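Local coordinates for biotin binding protein A (Gallus gallus, PDB 2C1S) that binds biotin as a member of the avidin family, and here holds the oxidised ligand biotin-D-sulfoxide in its pocket, at residues 66-71 / 95-100; 70-73 / 78-81. All blocks are in the same frame, centred on the assembly; numbering follows the deposited sequence.

Contact 1 (66-71 / 95-100). With BSO (biotin-D-sulfoxide), chain C.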
loop_
_atom_site.group_PDB
_atom_site.type_symbol
_atom_site.label_atom_id
_atom_site.label_comp_id
_atom_site.label_asym_id
_atom_site.label_seq_id
_atom_site.Cartn_x
_atom_site.Cartn_y
_atom_site.Cartn_z
ATOM N N PHE A 66 -1.931 -16.757 -2.950
ATOM C CA PHE A 66 -2.934 -16.636 -3.985
ATOM C C PHE A 66 -3.423 -15.196 -4.102
ATOM O O PHE A 66 -3.193 -14.374 -3.210
ATOM C CB PHE A 66 -4.136 -17.543 -3.657
ATOM C CG PHE A 66 -4.845 -17.179 -2.397
ATOM C CD1 PHE A 66 -6.019 -16.442 -2.441
ATOM C CD2 PHE A 66 -4.372 -17.642 -1.143
ATOM C CE1 PHE A 66 -6.716 -16.108 -1.257
ATOM C CE2 PHE A 66 -5.058 -17.304 0.050
ATOM C CZ PHE A 66 -6.231 -16.558 -0.007
ATOM N N GLY A 67 -4.125 -14.894 -5.185
ATOM C CA GLY A 67 -4.620 -13.568 -5.408
ATOM C C GLY A 67 -5.889 -13.641 -6.222
ATOM O O GLY A 67 -6.121 -14.625 -6.959
ATOM N N PHE A 68 -6.712 -12.619 -6.116
ATOM C CA PHE A 68 -7.889 -12.500 -6.998
ATOM C C PHE A 68 -8.303 -11.062 -7.298
ATOM O O PHE A 68 -8.014 -10.155 -6.541
ATOM C CB PHE A 68 -9.091 -13.343 -6.514
ATOM C CG PHE A 68 -9.590 -13.007 -5.128
ATOM C CD1 PHE A 68 -10.568 -12.035 -4.935
ATOM C CD2 PHE A 68 -9.112 -13.719 -4.018
ATOM C CE1 PHE A 68 -11.037 -11.749 -3.667
ATOM C CE2 PHE A 68 -9.595 -13.444 -2.742
ATOM C CZ PHE A 68 -10.517 -12.454 -2.561
ATOM N N THR A 69 -9.034 -10.905 -8.400
ATOM C CA THR A 69 -9.629 -9.647 -8.787
ATOM C C THR A 69 -11.130 -9.711 -8.628
ATOM O O THR A 69 -11.773 -10.702 -9.046
ATOM C CB THR A 69 -9.330 -9.321 -10.272
ATOM O OG1 THR A 69 -7.927 -9.270 -10.472
ATOM C CG2 THR A 69 -10.038 -7.983 -10.718
ATOM N N VAL A 70 -11.693 -8.680 -8.017
ATOM C CA VAL A 70 -13.146 -8.536 -7.935
ATOM C C VAL A 70 -13.713 -7.448 -8.860
ATOM O O VAL A 70 -13.409 -6.256 -8.704
ATOM C CB VAL A 70 -13.615 -8.265 -6.511
ATOM C CG1 VAL A 70 -15.146 -8.188 -6.478
ATOM C CG2 VAL A 70 -12.994 -9.305 -5.521
ATOM N N GLN A 71 -14.600 -7.864 -9.769
ATOM C CA GLN A 71 -15.234 -6.946 -10.714
ATOM C C GLN A 71 -16.598 -6.509 -10.176
ATOM O O GLN A 71 -17.626 -7.151 -10.446
ATOM C CB GLN A 71 -15.345 -7.663 -12.067
ATOM C CG GLN A 71 -15.826 -6.850 -13.277
ATOM C CD GLN A 71 -16.352 -7.797 -14.353
ATOM O OE1 GLN A 71 -17.403 -8.399 -14.156
ATOM N NE2 GLN A 71 -15.600 -7.966 -15.473
ATOM N N LEU A 95 -7.739 -16.690 6.205
ATOM C CA LEU A 95 -7.016 -16.101 5.047
ATOM C C LEU A 95 -6.548 -14.715 5.466
ATOM O O LEU A 95 -7.379 -13.871 5.798
ATOM C CB LEU A 95 -7.907 -16.007 3.795
ATOM C CG LEU A 95 -8.768 -17.220 3.446
ATOM C CD1 LEU A 95 -9.733 -16.880 2.286
ATOM C CD2 LEU A 95 -7.922 -18.423 3.125
ATOM N N GLU A 96 -5.235 -14.501 5.456
ATOM C CA GLU A 96 -4.663 -13.181 5.770
ATOM C C GLU A 96 -4.490 -12.538 4.382
ATOM O O GLU A 96 -3.801 -13.096 3.538
ATOM C CB GLU A 96 -3.277 -13.324 6.424
ATOM C CG GLU A 96 -3.264 -13.759 7.911
ATOM C CD GLU A 96 -3.862 -12.707 8.871
ATOM O OE1 GLU A 96 -3.978 -11.519 8.519
ATOM O OE2 GLU A 96 -4.205 -13.066 10.018
ATOM N N MET A 97 -5.180 -11.428 4.145
ATOM C CA MET A 97 -5.130 -10.804 2.827
ATOM C C MET A 97 -4.871 -9.307 2.912
ATOM O O MET A 97 -5.232 -8.638 3.906
ATOM C CB MET A 97 -6.454 -11.000 2.089
ATOM C CG MET A 97 -6.871 -12.492 1.926
ATOM S SD MET A 97 -7.852 -12.793 0.476
ATOM C CE MET A 97 -6.515 -12.885 -0.701
ATOM N N ALA A 98 -4.266 -8.785 1.838
ATOM C CA ALA A 98 -4.121 -7.345 1.648
ATOM C C ALA A 98 -4.801 -7.038 0.330
ATOM O O ALA A 98 -4.908 -7.888 -0.556
ATOM C CB ALA A 98 -2.633 -6.910 1.588
ATOM N N TRP A 99 -5.263 -5.814 0.198
ATOM C CA TRP A 99 -6.043 -5.470 -0.983
ATOM C C TRP A 99 -5.730 -4.065 -1.467
ATOM O O TRP A 99 -5.236 -3.225 -0.691
ATOM C CB TRP A 99 -7.562 -5.660 -0.702
ATOM C CG TRP A 99 -8.082 -4.888 0.498
ATOM C CD1 TRP A 99 -8.394 -5.408 1.721
ATOM C CD2 TRP A 99 -8.413 -3.495 0.554
ATOM N NE1 TRP A 99 -8.878 -4.421 2.539
ATOM C CE2 TRP A 99 -8.896 -3.234 1.857
ATOM C CE3 TRP A 99 -8.358 -2.435 -0.380
ATOM C CZ2 TRP A 99 -9.302 -1.970 2.272
ATOM C CZ3 TRP A 99 -8.769 -1.162 0.041
ATOM C CH2 TRP A 99 -9.230 -0.939 1.347
ATOM N N LEU A 100 -5.993 -3.849 -2.761
ATOM C CA LEU A 100 -5.985 -2.522 -3.363
ATOM C C LEU A 100 -7.303 -2.308 -4.082
ATOM O O LEU A 100 -7.742 -3.184 -4.827
ATOM C CB LEU A 100 -4.841 -2.383 -4.383
ATOM C CG LEU A 100 -3.374 -2.458 -3.942
ATOM C CD1 LEU A 100 -2.406 -2.517 -5.157
ATOM C CD2 LEU A 100 -3.027 -1.292 -3.011
HETATM C C11 BSO C . -16.421 0.240 -4.034
HETATM O O11 BSO C . -17.016 0.715 -3.039
HETATM O O12 BSO C . -15.778 0.924 -4.851
HETATM C C10 BSO C . -16.489 -1.277 -4.314
HETATM C C9 BSO C . -16.618 -2.196 -3.077
HETATM C C8 BSO C . -15.274 -2.253 -2.360
HETATM C C7 BSO C . -15.434 -2.980 -1.010
HETATM C C2 BSO C . -14.072 -3.001 -0.281
HETATM S S1 BSO C . -12.822 -4.044 -1.049
HETATM C C6 BSO C . -11.733 -3.977 0.403
HETATM C C5 BSO C . -12.686 -4.024 1.615
HETATM N N1 BSO C . -12.907 -5.428 1.991
HETATM C C3 BSO C . -14.190 -5.762 1.811
HETATM O O3 BSO C . -14.608 -6.888 2.096
HETATM N N2 BSO C . -14.955 -4.758 1.359
HETATM C C4 BSO C . -14.113 -3.534 1.193
HETATM O O10 BSO C . -12.209 -3.182 -2.119
#

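Contact 2 (70-73 / 78-81). With BSO (biotin-D-sulfoxide), chain C.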
loop_
_atom_site.group_PDB
_atom_site.type_symbol
_atom_site.label_atom_id
_atom_site.label_comp_id
_atom_site.label_asym_id
_atom_site.label_seq_id
_atom_site.Cartn_x
_atom_site.Cartn_y
_atom_site.Cartn_z
ATOM N N VAL A 70 -11.693 -8.680 -8.017
ATOM C CA VAL A 70 -13.146 -8.536 -7.935
ATOM C C VAL A 70 -13.713 -7.448 -8.860
ATOM O O VAL A 70 -13.409 -6.256 -8.704
ATOM C CB VAL A 70 -13.615 -8.265 -6.511
ATOM C CG1 VAL A 70 -15.146 -8.188 -6.478
ATOM C CG2 VAL A 70 -12.994 -9.305 -5.521
ATOM N N GLN A 71 -14.600 -7.864 -9.769
ATOM C CA GLN A 71 -15.234 -6.946 -10.714
ATOM C C GLN A 71 -16.598 -6.509 -10.176
ATOM O O GLN A 71 -17.626 -7.151 -10.446
ATOM C CB GLN A 71 -15.345 -7.663 -12.067
ATOM C CG GLN A 71 -15.826 -6.850 -13.277
ATOM C CD GLN A 71 -16.352 -7.797 -14.353
ATOM O OE1 GLN A 71 -17.403 -8.399 -14.156
ATOM N NE2 GLN A 71 -15.600 -7.966 -15.473
ATOM N N TRP A 72 -16.602 -5.434 -9.391
ATOM C CA TRP A 72 -17.795 -4.969 -8.684
ATOM C C TRP A 72 -18.889 -4.678 -9.675
ATOM O O TRP A 72 -18.653 -4.005 -10.674
ATOM C CB TRP A 72 -17.497 -3.712 -7.863
ATOM C CG TRP A 72 -16.380 -3.951 -6.884
ATOM C CD1 TRP A 72 -15.123 -3.434 -6.955
ATOM C CD2 TRP A 72 -16.403 -4.810 -5.714
ATOM N NE1 TRP A 72 -14.363 -3.890 -5.891
ATOM C CE2 TRP A 72 -15.116 -4.739 -5.121
ATOM C CE3 TRP A 72 -17.382 -5.616 -5.107
ATOM C CZ2 TRP A 72 -14.786 -5.437 -3.947
ATOM C CZ3 TRP A 72 -17.061 -6.297 -3.931
ATOM C CH2 TRP A 72 -15.771 -6.208 -3.361
ATOM N N GLN A 73 -20.087 -5.181 -9.389
ATOM C CA GLN A 73 -21.215 -5.053 -10.325
ATOM C C GLN A 73 -21.998 -3.765 -10.119
ATOM O O GLN A 73 -22.877 -3.427 -10.915
ATOM C CB GLN A 73 -22.132 -6.274 -10.234
ATOM C CG GLN A 73 -21.434 -7.548 -10.644
ATOM C CD GLN A 73 -21.019 -7.558 -12.112
ATOM O OE1 GLN A 73 -21.861 -7.684 -12.995
ATOM N NE2 GLN A 73 -19.713 -7.440 -12.375
ATOM N N THR A 78 -12.285 -1.491 -9.151
ATOM C CA THR A 78 -11.855 -2.882 -9.186
ATOM C C THR A 78 -11.009 -3.059 -7.944
ATOM O O THR A 78 -10.249 -2.163 -7.587
ATOM C CB THR A 78 -11.017 -3.221 -10.444
ATOM O OG1 THR A 78 -11.888 -3.177 -11.589
ATOM C CG2 THR A 78 -10.469 -4.605 -10.370
ATOM N N THR A 79 -11.154 -4.208 -7.296
ATOM C CA THR A 79 -10.294 -4.556 -6.152
ATOM C C THR A 79 -9.470 -5.775 -6.476
ATOM O O THR A 79 -9.968 -6.722 -7.093
ATOM C CB THR A 79 -11.107 -4.839 -4.870
ATOM O OG1 THR A 79 -11.842 -3.686 -4.511
ATOM C CG2 THR A 79 -10.218 -5.220 -3.689
ATOM N N VAL A 80 -8.217 -5.776 -6.017
ATOM C CA VAL A 80 -7.412 -6.988 -6.009
ATOM C C VAL A 80 -7.055 -7.364 -4.567
ATOM O O VAL A 80 -6.732 -6.486 -3.748
ATOM C CB VAL A 80 -6.153 -6.911 -6.932
ATOM C CG1 VAL A 80 -6.576 -6.798 -8.448
ATOM C CG2 VAL A 80 -5.199 -5.752 -6.501
ATOM N N PHE A 81 -7.156 -8.654 -4.278
ATOM C CA PHE A 81 -6.781 -9.213 -2.973
ATOM C C PHE A 81 -5.627 -10.176 -3.157
ATOM O O PHE A 81 -5.596 -10.971 -4.116
ATOM C CB PHE A 81 -7.950 -10.013 -2.384
ATOM C CG PHE A 81 -9.102 -9.187 -1.914
ATOM C CD1 PHE A 81 -9.240 -8.883 -0.558
ATOM C CD2 PHE A 81 -10.101 -8.746 -2.804
ATOM C CE1 PHE A 81 -10.329 -8.130 -0.105
ATOM C CE2 PHE A 81 -11.171 -7.995 -2.348
ATOM C CZ PHE A 81 -11.298 -7.683 -0.993
HETATM C C11 BSO C . -16.421 0.240 -4.034
HETATM O O11 BSO C . -17.016 0.715 -3.039
HETATM O O12 BSO C . -15.778 0.924 -4.851
HETATM C C10 BSO C . -16.489 -1.277 -4.314
HETATM C C9 BSO C . -16.618 -2.196 -3.077
HETATM C C8 BSO C . -15.274 -2.253 -2.360
HETATM C C7 BSO C . -15.434 -2.980 -1.010
HETATM C C2 BSO C . -14.072 -3.001 -0.281
HETATM S S1 BSO C . -12.822 -4.044 -1.049
HETATM C C6 BSO C . -11.733 -3.977 0.403
HETATM C C5 BSO C . -12.686 -4.024 1.615
HETATM N N1 BSO C . -12.907 -5.428 1.991
HETATM C C3 BSO C . -14.190 -5.762 1.811
HETATM O O3 BSO C . -14.608 -6.888 2.096
HETATM N N2 BSO C . -14.955 -4.758 1.359
HETATM C C4 BSO C . -14.113 -3.534 1.193
HETATM O O10 BSO C . -12.209 -3.182 -2.119
#

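Contact 1 (66-71 / 95-100)
Phe66 and Phe68 meet Leu95 and Met97 inside the barrel from two strands that run in broadly the same direction, their axes 9.2 Å apart at closest and inclined at 44°, with strand 78-87 lying between them in the sheet and no hydrogen bond passing directly from one to the other. Side chains alone bridge that distance. Met97 carries most of it: its chain bends at the last torsion (chi3 81°), which brings the thioether end into the angle between the two phenylalanine rings. Met97 CE lies 3.3 Å from Phe66 CE1, and Met97 SD 3.7 Å from Phe68 CE2. Met97 SD makes an oblique Met-aromatic contact with each ring, standing 5.0 Å from the centroid of the Phe66 ring and 4.8 Å from that of Phe68, so that the sulfur is shared almost evenly.

The residues belong to the interior of the eight-stranded antiparallel avidin barrel, where alternate residues of each strand point inward; Phe81 from the intervening strand touches both Phe68 and Met97. Beyond the methionine, the branch CD2 of Leu95 comes to 4.0 Å from CZ of Phe66, the two side chains crossing at about a right angle, and Leu95 also packs on Phe122. Further along its strand, Trp99 lies too far from 66-71 to join in and turns to the ligand instead: C6 of biotin-D-sulfoxide rests over the centre of one indole face, 3.3 Å from Trp99 CE2. Trp112 of a third subunit also packs against Trp99, bringing the neighbouring chain up to the biotin site.

Contact 2 (70-73 / 78-81)
Val70 and Thr79 form an antiparallel hydrogen-bonded pair near the turn of the hairpin made by strands 66-71 and 78-87. Val70 N reaches Thr79 O at 2.8 Å and nearly straight, whereas the return bond from Thr79 N to Val70 O is weak at 3.4 Å.

The tight part gathers round the hydroxyl of Thr79. Trp72, with CG anti to its carbonyl carbon (chi1 -57°), turns the NE1 edge of its indole toward Thr79, and NE1 gives its hydrogen to Thr79 OG1 at 2.9 Å, the oxygen lying in the ring plane. OG1 also faces the ligand's sulfoxide oxygen O10, as a donor at a spacing so short that its exact length is doubtful; the indole N-H, itself part of the pocket wall, thus helps to orient that hydroxyl. C9 of the ligand's side chain lies over the centre of one indole face and CG1 of Val70 under the other, toward the rim, while Val70 CG2 meets Phe81 CE2 at 3.9 Å. A leucine in place of Trp72 would probably leave the Thr79 hydroxyl without its donor and the valeryl chain without a flat wall.

Toward solvent the contact slackens: exposed Gln73 folds back within its own segment, NE2 bonding to Gln71 O at 2.9 Å. On the flanks, strand 48-54 packs against Val70 and Trp72 through Leu50 and Ser48, and strand 93-102 against Thr79 through Trp99 and Leu101.

The centres of the two contacts lie 9 Å apart on the avidin barrel, and both start from strand 66-71, sharing Val70 and Gln71. Along the chain 78-81 follows 70-73 directly through the hairpin turn, and 95-100 comes one strand later. In the sheet, strand 78-87 runs between 66-71 and 93-102, so contact 2 joins neighbours whereas contact 1 spans two strands over. Backbone pairs tie them together: Phe68 N to Phe81 O (2.8 Å) and Val80 N to Leu100 O (2.9 Å). Both reach biotin-D-sulfoxide, and both touch a second subunit, linking barrel interior, ligand pocket and tetramer.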